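Local coordinates for protein flavin-dependent monooxygenase, oxygenase subunit HsaA (Mycobacterium tuberculosis, PDB 3AFF) that is the oxygenase of a flavin-dependent two-component monooxygenase and probably ortho-hydroxylates the phenolic secosteroid 3-HSA during cholesterol breakdown, at residues 15-18 against 19-22; 89-92 against 93-96; 102-105 against 106-110; 334-337 against 338-341; 364-367 against 368-372. All coordinates share one frame; numbering follows the deposited sequence.

Contact 1 (15-18 against 19-22); sequences AIDN and LLPE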
loop_
_atom_site.group_PDB
_atom_site.type_symbol
_atom_site.label_atom_id
_atom_site.label_comp_id
_atom_site.label_asym_id
_atom_site.label_seq_id
_atom_site.Cartn_x
_atom_site.Cartn_y
_atom_site.Cartn_z
ATOM N N ALA A 15 -42.164 23.971 18.980
ATOM C CA ALA A 15 -42.499 25.366 18.733
ATOM C C ALA A 15 -41.495 26.152 17.873
ATOM O O ALA A 15 -41.863 27.075 17.158
ATOM C CB ALA A 15 -42.738 26.074 20.071
ATOM N N ILE A 16 -40.225 25.810 17.977
ATOM C CA ILE A 16 -39.190 26.328 17.060
ATOM C C ILE A 16 -39.486 25.898 15.606
ATOM O O ILE A 16 -39.401 26.698 14.664
ATOM C CB ILE A 16 -37.761 25.894 17.564
ATOM C CG1 ILE A 16 -37.339 26.831 18.721
ATOM C CG2 ILE A 16 -36.753 25.960 16.446
ATOM C CD1 ILE A 16 -36.325 26.261 19.679
ATOM N N ASP A 17 -39.885 24.649 15.438
ATOM C CA ASP A 17 -40.356 24.206 14.154
ATOM C C ASP A 17 -41.441 25.110 13.558
ATOM O O ASP A 17 -41.370 25.487 12.390
ATOM C CB ASP A 17 -40.858 22.790 14.291
ATOM C CG ASP A 17 -39.817 21.774 13.904
ATOM O OD1 ASP A 17 -38.621 22.149 13.662
ATOM O OD2 ASP A 17 -40.201 20.584 13.818
ATOM N N ASN A 18 -42.434 25.500 14.361
ATOM C CA ASN A 18 -43.449 26.419 13.870
ATOM C C ASN A 18 -42.918 27.784 13.467
ATOM O O ASN A 18 -43.531 28.471 12.625
ATOM C CB ASN A 18 -44.587 26.546 14.856
ATOM C CG ASN A 18 -45.453 25.318 14.865
ATOM O OD1 ASN A 18 -45.726 24.714 15.927
ATOM N ND2 ASN A 18 -45.855 24.897 13.670
ATOM N N LEU A 19 -41.775 28.165 14.055
ATOM C CA LEU A 19 -41.123 29.411 13.737
ATOM C C LEU A 19 -40.328 29.406 12.410
ATOM O O LEU A 19 -40.058 30.462 11.854
ATOM C CB LEU A 19 -40.181 29.780 14.879
ATOM C CG LEU A 19 -40.684 30.280 16.237
ATOM C CD1 LEU A 19 -39.506 30.949 16.956
ATOM C CD2 LEU A 19 -41.809 31.264 16.089
ATOM N N LEU A 20 -39.937 28.243 11.904
ATOM C CA LEU A 20 -38.959 28.229 10.817
ATOM C C LEU A 20 -39.398 28.930 9.540
ATOM O O LEU A 20 -38.622 29.719 8.968
ATOM C CB LEU A 20 -38.383 26.820 10.548
ATOM C CG LEU A 20 -37.654 26.094 11.694
ATOM C CD1 LEU A 20 -37.025 24.837 11.184
ATOM C CD2 LEU A 20 -36.592 26.946 12.393
ATOM N N PRO A 21 -40.649 28.687 9.081
ATOM C CA PRO A 21 -41.091 29.410 7.887
ATOM C C PRO A 21 -40.947 30.943 7.951
ATOM O O PRO A 21 -40.462 31.522 6.980
ATOM C CB PRO A 21 -42.552 28.972 7.747
ATOM C CG PRO A 21 -42.571 27.610 8.317
ATOM C CD PRO A 21 -41.681 27.743 9.548
ATOM N N GLU A 22 -41.343 31.572 9.071
ATOM C CA GLU A 22 -41.227 33.024 9.304
ATOM C C GLU A 22 -39.778 33.500 9.345
ATOM O O GLU A 22 -39.465 34.583 8.865
ATOM C CB GLU A 22 -41.842 33.422 10.652
ATOM C CG GLU A 22 -43.394 33.597 10.719
ATOM C CD GLU A 22 -43.971 33.633 12.200
ATOM O OE1 GLU A 22 -43.308 33.130 13.166
ATOM O OE2 GLU A 22 -45.097 34.195 12.375
HETATM O O HOH W 1 -43.560 30.577 11.118
#

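Contact 2 (89-92 against 93-96); sequences VGVH and NWHL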
loop_
_atom_site.group_PDB
_atom_site.type_symbol
_atom_site.label_atom_id
_atom_site.label_comp_id
_atom_site.label_asym_id
_atom_site.label_seq_id
_atom_site.Cartn_x
_atom_site.Cartn_y
_atom_site.Cartn_z
ATOM N N VAL A 89 -25.915 33.281 22.179
ATOM C CA VAL A 89 -26.691 33.917 23.255
ATOM C C VAL A 89 -27.357 32.860 24.174
ATOM O O VAL A 89 -27.296 33.013 25.383
ATOM C CB VAL A 89 -27.606 35.070 22.707
ATOM C CG1 VAL A 89 -28.375 35.870 23.875
ATOM C CG2 VAL A 89 -26.734 36.030 21.917
ATOM N N GLY A 90 -27.956 31.765 23.644
ATOM C CA GLY A 90 -28.499 30.737 24.560
ATOM C C GLY A 90 -27.550 29.970 25.457
ATOM O O GLY A 90 -27.885 29.656 26.591
ATOM N N VAL A 91 -26.357 29.642 24.961
ATOM C CA VAL A 91 -25.393 28.894 25.720
ATOM C C VAL A 91 -24.778 29.816 26.797
ATOM O O VAL A 91 -24.245 29.361 27.830
ATOM C CB VAL A 91 -24.311 28.253 24.793
ATOM C CG1 VAL A 91 -23.203 29.264 24.433
ATOM C CG2 VAL A 91 -23.627 27.153 25.519
ATOM N N HIS A 92 -24.942 31.123 26.670
ATOM C CA HIS A 92 -24.427 31.929 27.777
ATOM C C HIS A 92 -25.261 31.800 29.024
ATOM O O HIS A 92 -24.806 32.142 30.086
ATOM C CB HIS A 92 -24.294 33.415 27.384
ATOM C CG HIS A 92 -23.370 33.654 26.227
ATOM N ND1 HIS A 92 -23.488 34.766 25.426
ATOM C CD2 HIS A 92 -22.329 32.936 25.735
ATOM C CE1 HIS A 92 -22.568 34.716 24.474
ATOM N NE2 HIS A 92 -21.847 33.622 24.644
ATOM N N ASN A 93 -26.499 31.312 28.895
ATOM C CA ASN A 93 -27.299 31.007 30.110
ATOM C C ASN A 93 -26.812 29.773 30.840
ATOM O O ASN A 93 -27.089 29.625 32.043
ATOM C CB ASN A 93 -28.780 30.827 29.790
ATOM C CG ASN A 93 -29.434 32.095 29.334
ATOM O OD1 ASN A 93 -28.863 33.182 29.424
ATOM N ND2 ASN A 93 -30.660 31.972 28.831
ATOM N N TRP A 94 -26.204 28.841 30.085
ATOM C CA TRP A 94 -25.385 27.756 30.632
ATOM C C TRP A 94 -24.158 28.344 31.347
ATOM O O TRP A 94 -23.764 27.943 32.476
ATOM C CB TRP A 94 -24.967 26.751 29.475
ATOM C CG TRP A 94 -24.052 25.601 29.930
ATOM C CD1 TRP A 94 -24.444 24.398 30.482
ATOM C CD2 TRP A 94 -22.612 25.566 29.898
ATOM N NE1 TRP A 94 -23.339 23.643 30.789
ATOM C CE2 TRP A 94 -22.211 24.337 30.459
ATOM C CE3 TRP A 94 -21.614 26.478 29.442
ATOM C CZ2 TRP A 94 -20.860 23.966 30.587
ATOM C CZ3 TRP A 94 -20.276 26.111 29.546
ATOM C CH2 TRP A 94 -19.904 24.870 30.131
ATOM N N HIS A 95 -23.456 29.267 30.687
ATOM C CA HIS A 95 -22.218 29.700 31.270
ATOM C C HIS A 95 -22.476 30.478 32.608
ATOM O O HIS A 95 -21.734 30.316 33.551
ATOM C CB HIS A 95 -21.484 30.659 30.304
ATOM C CG HIS A 95 -20.093 30.987 30.741
ATOM N ND1 HIS A 95 -19.302 31.873 30.048
ATOM C CD2 HIS A 95 -19.344 30.543 31.784
ATOM C CE1 HIS A 95 -18.112 31.930 30.621
ATOM N NE2 HIS A 95 -18.105 31.132 31.673
ATOM N N LEU A 96 -23.499 31.315 32.637
ATOM C CA LEU A 96 -23.853 32.131 33.840
ATOM C C LEU A 96 -24.247 31.284 35.044
ATOM O O LEU A 96 -24.024 31.643 36.198
ATOM C CB LEU A 96 -24.966 33.142 33.490
ATOM C CG LEU A 96 -25.307 34.096 34.632
ATOM C CD1 LEU A 96 -24.034 34.879 35.049
ATOM C CD2 LEU A 96 -26.409 34.977 34.214
HETATM O O HOH W 2 -28.212 34.824 27.388
#

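Contact 3 (102-105 against 106-110); sequences RAQE and EVWGE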
loop_
_atom_site.group_PDB
_atom_site.type_symbol
_atom_site.label_atom_id
_atom_site.label_comp_id
_atom_site.label_asym_id
_atom_site.label_seq_id
_atom_site.Cartn_x
_atom_site.Cartn_y
_atom_site.Cartn_z
ATOM N N ARG A 102 -24.512 34.956 43.622
ATOM C CA ARG A 102 -24.708 36.435 43.642
ATOM C C ARG A 102 -24.690 37.094 42.243
ATOM O O ARG A 102 -25.428 38.052 41.991
ATOM C CB ARG A 102 -23.690 37.084 44.572
ATOM C CG ARG A 102 -23.906 38.569 44.788
ATOM C CD ARG A 102 -23.245 39.126 46.119
ATOM N NE ARG A 102 -21.819 38.807 46.287
ATOM C CZ ARG A 102 -21.386 37.915 47.181
ATOM N NH1 ARG A 102 -22.297 37.308 47.970
ATOM N NH2 ARG A 102 -20.074 37.628 47.270
ATOM N N ALA A 103 -23.830 36.589 41.342
ATOM C CA ALA A 103 -23.764 37.110 39.989
ATOM C C ALA A 103 -25.051 36.774 39.253
ATOM O O ALA A 103 -25.609 37.627 38.527
ATOM C CB ALA A 103 -22.565 36.508 39.258
ATOM N N GLN A 104 -25.493 35.513 39.386
ATOM C CA GLN A 104 -26.743 35.051 38.734
ATOM C C GLN A 104 -27.919 35.918 39.216
ATOM O O GLN A 104 -28.723 36.373 38.441
ATOM C CB GLN A 104 -27.001 33.588 39.102
ATOM C CG GLN A 104 -26.040 32.590 38.499
ATOM C CD GLN A 104 -26.364 31.200 38.983
ATOM O OE1 GLN A 104 -27.472 30.702 38.758
ATOM N NE2 GLN A 104 -25.421 30.559 39.630
ATOM N N GLU A 105 -27.956 36.164 40.529
ATOM C CA GLU A 105 -28.997 37.042 41.166
ATOM C C GLU A 105 -29.012 38.441 40.577
ATOM O O GLU A 105 -30.114 38.949 40.199
ATOM C CB GLU A 105 -28.844 37.042 42.702
ATOM C CG GLU A 105 -29.761 38.070 43.426
ATOM C CD GLU A 105 -31.239 37.609 43.455
ATOM O OE1 GLU A 105 -31.466 36.373 43.408
ATOM O OE2 GLU A 105 -32.149 38.475 43.566
ATOM N N GLU A 106 -27.816 39.030 40.368
ATOM C CA GLU A 106 -27.746 40.323 39.697
ATOM C C GLU A 106 -28.326 40.394 38.273
ATOM O O GLU A 106 -28.949 41.394 37.849
ATOM C CB GLU A 106 -26.309 40.895 39.739
ATOM C CG GLU A 106 -25.819 41.151 41.169
ATOM C CD GLU A 106 -24.361 41.550 41.258
ATOM O OE1 GLU A 106 -23.895 42.013 42.328
ATOM O OE2 GLU A 106 -23.678 41.449 40.255
ATOM N N VAL A 107 -28.076 39.345 37.502
ATOM C CA VAL A 107 -28.580 39.268 36.131
ATOM C C VAL A 107 -30.083 38.972 36.037
ATOM O O VAL A 107 -30.829 39.661 35.297
ATOM C CB VAL A 107 -27.791 38.195 35.339
ATOM C CG1 VAL A 107 -28.261 38.143 33.942
ATOM C CG2 VAL A 107 -26.314 38.546 35.364
ATOM N N TRP A 108 -30.485 37.936 36.774
ATOM C CA TRP A 108 -31.786 37.327 36.639
ATOM C C TRP A 108 -32.748 37.536 37.845
ATOM O O TRP A 108 -33.891 37.146 37.760
ATOM C CB TRP A 108 -31.577 35.815 36.457
ATOM C CG TRP A 108 -31.070 35.428 35.073
ATOM C CD1 TRP A 108 -31.366 36.047 33.892
ATOM C CD2 TRP A 108 -30.238 34.311 34.748
ATOM N NE1 TRP A 108 -30.743 35.402 32.851
ATOM C CE2 TRP A 108 -30.044 34.329 33.349
ATOM C CE3 TRP A 108 -29.623 33.302 35.505
ATOM C CZ2 TRP A 108 -29.280 33.353 32.676
ATOM C CZ3 TRP A 108 -28.847 32.328 34.811
ATOM C CH2 TRP A 108 -28.693 32.376 33.432
ATOM N N GLY A 109 -32.291 38.110 38.947
ATOM C CA GLY A 109 -33.105 38.213 40.178
ATOM C C GLY A 109 -34.413 38.978 39.992
ATOM O O GLY A 109 -35.366 38.706 40.708
ATOM N N GLU A 110 -34.461 39.918 39.040
ATOM C CA GLU A 110 -35.661 40.691 38.730
ATOM C C GLU A 110 -36.350 40.180 37.467
ATOM O O GLU A 110 -37.591 39.994 37.410
ATOM C CB GLU A 110 -35.341 42.198 38.594
ATOM C CG GLU A 110 -35.003 42.948 39.927
ATOM C CD GLU A 110 -35.872 42.554 41.196
ATOM O OE1 GLU A 110 -37.136 42.459 41.136
ATOM O OE2 GLU A 110 -35.269 42.348 42.288
HETATM O O HOH W 3 -34.738 38.616 43.842
#

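Contact 4 (334-337 against 338-341); sequences IASI and DRLF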
loop_
_atom_site.group_PDB
_atom_site.type_symbol
_atom_site.label_atom_id
_atom_site.label_comp_id
_atom_site.label_asym_id
_atom_site.label_seq_id
_atom_site.Cartn_x
_atom_site.Cartn_y
_atom_site.Cartn_z
ATOM N N ILE A 334 -18.781 22.204 5.141
ATOM C CA ILE A 334 -18.451 23.300 4.281
ATOM C C ILE A 334 -18.097 22.723 2.869
ATOM O O ILE A 334 -18.467 23.303 1.826
ATOM C CB ILE A 334 -17.265 24.196 4.832
ATOM C CG1 ILE A 334 -17.759 25.520 5.433
ATOM C CG2 ILE A 334 -16.410 24.725 3.760
ATOM C CD1 ILE A 334 -17.809 25.479 6.968
ATOM N N ALA A 335 -17.380 21.616 2.833
ATOM C CA ALA A 335 -17.003 21.004 1.518
ATOM C C ALA A 335 -18.273 20.747 0.655
ATOM O O ALA A 335 -18.337 21.130 -0.495
ATOM C CB ALA A 335 -16.296 19.722 1.764
ATOM N N SER A 336 -19.268 20.091 1.262
ATOM C CA SER A 336 -20.589 19.868 0.699
ATOM C C SER A 336 -21.290 21.156 0.313
ATOM O O SER A 336 -21.890 21.218 -0.715
ATOM C CB SER A 336 -21.445 19.146 1.724
ATOM O OG SER A 336 -20.973 17.842 1.951
ATOM N N ILE A 337 -21.283 22.173 1.166
ATOM C CA ILE A 337 -21.823 23.474 0.764
ATOM C C ILE A 337 -21.124 24.018 -0.486
ATOM O O ILE A 337 -21.773 24.572 -1.383
ATOM C CB ILE A 337 -21.745 24.524 1.912
ATOM C CG1 ILE A 337 -22.618 24.091 3.074
ATOM C CG2 ILE A 337 -22.164 25.870 1.415
ATOM C CD1 ILE A 337 -22.501 24.989 4.305
ATOM N N ASP A 338 -19.810 23.880 -0.548
ATOM C CA ASP A 338 -19.051 24.238 -1.731
ATOM C C ASP A 338 -19.482 23.489 -3.043
ATOM O O ASP A 338 -19.715 24.147 -4.069
ATOM C CB ASP A 338 -17.555 24.059 -1.485
ATOM C CG ASP A 338 -16.926 25.175 -0.616
ATOM O OD1 ASP A 338 -17.561 26.233 -0.356
ATOM O OD2 ASP A 338 -15.737 24.972 -0.239
ATOM N N ARG A 339 -19.593 22.148 -2.985
ATOM C CA ARG A 339 -20.110 21.343 -4.133
ATOM C C ARG A 339 -21.519 21.833 -4.468
ATOM O O ARG A 339 -21.829 22.175 -5.597
ATOM C CB ARG A 339 -20.060 19.810 -3.884
ATOM C CG ARG A 339 -18.639 19.310 -3.495
ATOM C CD ARG A 339 -18.323 17.757 -3.639
ATOM N NE ARG A 339 -18.355 17.096 -2.310
ATOM C CZ ARG A 339 -17.279 16.896 -1.545
ATOM N NH1 ARG A 339 -17.420 16.342 -0.349
ATOM N NH2 ARG A 339 -16.065 17.240 -1.987
ATOM N N LEU A 340 -22.370 21.946 -3.475
ATOM C CA LEU A 340 -23.679 22.458 -3.767
ATOM C C LEU A 340 -23.740 23.805 -4.457
ATOM O O LEU A 340 -24.574 23.988 -5.380
ATOM C CB LEU A 340 -24.549 22.481 -2.516
ATOM C CG LEU A 340 -24.818 21.125 -1.907
ATOM C CD1 LEU A 340 -25.584 21.419 -0.606
ATOM C CD2 LEU A 340 -25.625 20.270 -2.885
ATOM N N PHE A 341 -22.951 24.764 -3.964
ATOM C CA PHE A 341 -22.903 26.126 -4.496
ATOM C C PHE A 341 -22.503 26.125 -5.978
ATOM O O PHE A 341 -22.926 26.955 -6.779
ATOM C CB PHE A 341 -21.839 26.887 -3.702
ATOM C CG PHE A 341 -21.715 28.319 -4.053
ATOM C CD1 PHE A 341 -22.829 29.122 -4.156
ATOM C CD2 PHE A 341 -20.475 28.883 -4.232
ATOM C CE1 PHE A 341 -22.711 30.455 -4.479
ATOM C CE2 PHE A 341 -20.350 30.236 -4.508
ATOM C CZ PHE A 341 -21.498 31.026 -4.647
HETATM O O HOH W 4 -19.976 16.112 -0.249
#

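Contact 5 (364-367 against 368-372); sequences AGRV and HAAND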
loop_
_atom_site.group_PDB
_atom_site.type_symbol
_atom_site.label_atom_id
_atom_site.label_comp_id
_atom_site.label_asym_id
_atom_site.label_seq_id
_atom_site.Cartn_x
_atom_site.Cartn_y
_atom_site.Cartn_z
ATOM N N ALA A 364 -18.002 32.293 6.759
ATOM C CA ALA A 364 -17.780 33.316 7.782
ATOM C C ALA A 364 -17.650 32.620 9.126
ATOM O O ALA A 364 -16.748 32.943 9.927
ATOM C CB ALA A 364 -18.958 34.323 7.808
ATOM N N GLY A 365 -18.527 31.659 9.391
ATOM C CA GLY A 365 -18.427 30.850 10.629
ATOM C C GLY A 365 -17.075 30.183 10.786
ATOM O O GLY A 365 -16.493 30.168 11.849
ATOM N N ARG A 366 -16.642 29.507 9.721
ATOM C CA ARG A 366 -15.360 28.854 9.648
ATOM C C ARG A 366 -14.179 29.795 9.921
ATOM O O ARG A 366 -13.231 29.383 10.590
ATOM C CB ARG A 366 -15.214 28.142 8.293
ATOM C CG ARG A 366 -13.967 27.272 8.111
ATOM C CD ARG A 366 -13.635 26.162 9.157
ATOM N NE ARG A 366 -12.160 26.136 9.306
ATOM C CZ ARG A 366 -11.457 25.704 10.375
ATOM N NH1 ARG A 366 -10.112 25.776 10.374
ATOM N NH2 ARG A 366 -12.067 25.183 11.450
ATOM N N VAL A 367 -14.211 31.002 9.385
ATOM C CA VAL A 367 -13.168 31.980 9.737
ATOM C C VAL A 367 -13.148 32.281 11.241
ATOM O O VAL A 367 -12.068 32.367 11.834
ATOM C CB VAL A 367 -12.944 33.275 8.808
ATOM C CG1 VAL A 367 -13.589 33.245 7.411
ATOM C CG2 VAL A 367 -12.998 34.645 9.547
ATOM N N HIS A 368 -14.323 32.432 11.849
ATOM C CA HIS A 368 -14.391 32.597 13.300
ATOM C C HIS A 368 -13.758 31.414 14.049
ATOM O O HIS A 368 -12.863 31.606 14.863
ATOM C CB HIS A 368 -15.817 32.841 13.789
ATOM C CG HIS A 368 -15.874 33.241 15.237
ATOM N ND1 HIS A 368 -16.577 32.526 16.187
ATOM C CD2 HIS A 368 -15.281 34.267 15.907
ATOM C CE1 HIS A 368 -16.449 33.113 17.367
ATOM N NE2 HIS A 368 -15.658 34.164 17.224
ATOM N N ALA A 369 -14.197 30.181 13.738
ATOM C CA ALA A 369 -13.628 28.938 14.285
ATOM C C ALA A 369 -12.126 28.841 14.048
ATOM O O ALA A 369 -11.367 28.457 14.957
ATOM C CB ALA A 369 -14.363 27.661 13.678
ATOM N N ALA A 370 -11.657 29.199 12.852
ATOM C CA ALA A 370 -10.201 29.078 12.628
ATOM C C ALA A 370 -9.414 30.169 13.392
ATOM O O ALA A 370 -8.268 29.973 13.687
ATOM C CB ALA A 370 -9.853 29.091 11.127
ATOM N N ASN A 371 -10.051 31.273 13.749
ATOM C CA ASN A 371 -9.417 32.355 14.528
ATOM C C ASN A 371 -9.620 32.209 16.062
ATOM O O ASN A 371 -9.359 33.161 16.804
ATOM C CB ASN A 371 -9.836 33.747 14.007
ATOM C CG ASN A 371 -9.178 34.059 12.672
ATOM O OD1 ASN A 371 -9.744 33.730 11.609
ATOM N ND2 ASN A 371 -7.924 34.556 12.703
ATOM N N ASP A 372 -10.012 31.024 16.546
ATOM C CA ASP A 372 -10.305 30.914 17.975
ATOM C C ASP A 372 -8.994 30.759 18.728
ATOM O O ASP A 372 -8.231 29.887 18.408
ATOM C CB ASP A 372 -11.257 29.756 18.320
ATOM C CG ASP A 372 -11.744 29.851 19.785
ATOM O OD1 ASP A 372 -10.873 29.824 20.661
ATOM O OD2 ASP A 372 -12.958 30.077 20.071
#

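Contact 1 (15-18 against 19-22)
A proline kink in helix 9-33 sets P21 against D17 and N18, one turn back. P21 has no N-H, and its ring carbon CD rests 3.6 Å from D17 O. That carbonyl turns to L20 N at 3.1 Å, a bond three residues back, of 3-10 type, whose donor stands well above the carbonyl plane. N18 O also misses its usual partner: a water donates to it at 2.6 Å and accepts from E22 N at 3.2 Å, replacing the helical bond between them. L19 N is held loosely, by two weak bonds to the carbonyls of A15 and I16. I16 CG2 meets L20 CD2 obliquely at 4.2 Å. The isobutyl group of L20 gets there because CG lies beside its own backbone N (chi1 -59°), which also brings CG to 3.5 Å from I16 O. L20 CD1 reaches D17 OD1 at 4.0 Å, an apolar flank on a carboxylate whose salt bridge goes to R74. I16 and L20 pack on helix 65-76 through L75, while A15 and L19 face helix 38-47, seating this N-terminal helix on two others of the acyl-CoA dehydrogenase-like N-terminal region.

Contact 2 (89-92 against 93-96)
Between G90 and L96 the backbone of helix 80-96 passes through a kink: N93 N bonds to G90 O (3.2 Å), three residues back and from above the carbonyl plane, before H95 N to V91 O and L96 N to H92 O (3.0 Å) restore the four-residue pattern. V89 O lies 4.0 Å from N93 N, and a water takes V89 O instead, donating to it at 2.9 Å and to N93 OD1 at 2.7 Å. The amide of N93 can take part because CG sits beside its own backbone N (chi1 -67°), which turns OD1 back along the helix; ND2 of the same group bonds to F50 O. V91 and W94 lie side by side and point the same way, V91 CG2 being 4.2 Å from W94 CB. That CB also presses on V91 O at 3.2 Å, and the indole runs on to give its NE1 proton to V228 O. Each of the two histidines has an outside partner: H92 ND1 bonds to I116 O, H95 ND1 to the hydroxyl of Y120, a residue that by similarity binds FMN, which ties the helix to the probable flavin site. All eight residues are buried. F99 meets the ring of H95 edge-to-face, and F152 and W233 meet it at inclined angles. W233 belongs to helix 233-259, on which V91 and W94 rest, while H95 and L96 face strand 162-172.

Contact 3 (102-105 against 106-110)
E105 folds forward over G109 late in helix 101-108, which lies in the acyl-CoA dehydrogenase-like N-terminal region and is the last helix before the strands that begin at 116. From CB the chain leaves with CG opposite the backbone N (chi1 172°), 3.7 Å from E106 N. A bend at the next bond (chi2 74°) then brings the carboxylate over G109 CA, with CD at 3.8 Å, OE2 at 3.5 Å and OE1 a little farther from that carbon. A water completes the link: it donates to E105 OE2 at 2.6 Å and, more loosely, to G109 O. Backbone bonds brace the same turn, G109 N reaching E105 O and W108 N reaching Q104 O nearly along the C=O axis. E106 takes the other direction, its CG lying 3.2 Å from R102 O and its extended chain carrying the carboxylate to a salt bridge with R206 and a hydrogen bond from H205. R102 and E106 do not form an ion pair, NE and OE1 being 5.5 Å apart. Q104 OE1 is gripped by W58 NE1 and N224 ND2, and W108 NE1 bonds to T114 O, fastening the helix to the loops on that side. V107 CG2 packs against A103 O at 3.4 Å, and CG1 of the same valine stands 3.7 Å above the indole plane of W108, toward its rim.

Contact 4 (334-337 against 338-341)
I334 and D338 run side by side one turn apart on helix 316-342, a long helix of the C-terminal helical region of the acyl-CoA dehydrogenase fold. Four regular backbone bonds hold this turn and the next: D338 N to I334 O at 2.8 Å, R339 N to A335 O, L340 N to S336 O with an N-H...O angle of 172°, and F341 N to I337 O. Polar side chains look to different neighbours. D338 keeps CG beside its own backbone N (chi1 -76°), 3.4 Å from I334 O, and its OD1 accepts from both H363 NE2 and W359 NE1 of helix 354-370; two donors on one oxygen would favour the charged carboxylate. Its OD2 meets I334 CG2 at 4.1 Å. R339 doubles back over the turn, with the carbonyl of A335 over one face of its guanidinium, and NH1 has a long, weak ion pair with D289. The apolar side chains pack on neighbouring helices. I337 touches A249 and A252 of helix 233-259 and W359 and A362 of helix 354-370, and the side chain of L340 touches H256. Within the turn, L340 CG rests 3.2 Å from S336 O. The ring of F341 stacks on W359 and also packs on V367 of the second subunit, so this end of the helix reaches the subunit interface. S336 OG, already bonded to R332 O, shares a water with R339: the water lies 3.0 Å from OG and accepts from NH1 at 2.6 Å, in the guanidinium plane at its edge.

Contact 5 (364-367 against 368-372)
R366 curls over A370 in the final turn of helix 354-370, in the acyl-CoA dehydrogenase-like C-terminal region, where H368 and A369 are FMN-binding residues by similarity. The backbone acceptors are met in sequence. A364 O receives H368 N at 3.1 Å, G365 O receives A369 N almost straight (174°), R366 O receives A370 N at 2.8 Å, and V367 O receives N371 N at 3.0 Å on a more bent path. N371 is the first residue to leave helical geometry, and its N-H also has a weak bond to H368 O. Its OD1 crowds V367 O at 2.7 Å, two acceptors with no bond between them, while ND2 donates to N382 OD1 of a third subunit. A370 O, at the end of the helix, has a weak bond from R375 NH1; beyond it, D372 OD1 caps E374 N and so opens the next short helix. The imidazole of H368 stacks on W141, also an FMN-binding residue by similarity, and CB of H368 sits 3.4 Å from G365 O. R366 leaves the helix with CG opposite the backbone N, then turns at chi2 (53°) and chi3, which lays one guanidinium face on A370. NE has a long, weak ion pair with E342 of the second subunit. The methyl CB of A370 reaches R366 NH1 at 3.4 Å, and A369 CB meets NH2 of the same guanidinium at 4.0 Å.

Overall arrangement
Contact 2 is the interior member, wholly buried near the chain centre, and its polar ends are taken up by other parts of the fold. Contact 1 lies farther out on the N-terminal helix; both have kinked backbones and a water at the kink, between backbone groups in contact 1 and between a carbonyl and a side-chain amide in contact 2. Contact 3 touches contact 2 through L96 and W108, yet it is only partly buried, with E105 exposed and E106 tied to R206 and H205. Contacts 4 and 5, on C-terminal helices, have regular backbones, touch at I334 and R366, and turn toward other subunits. Contacts 3 and 4 lie on opposite sides of the chain centre.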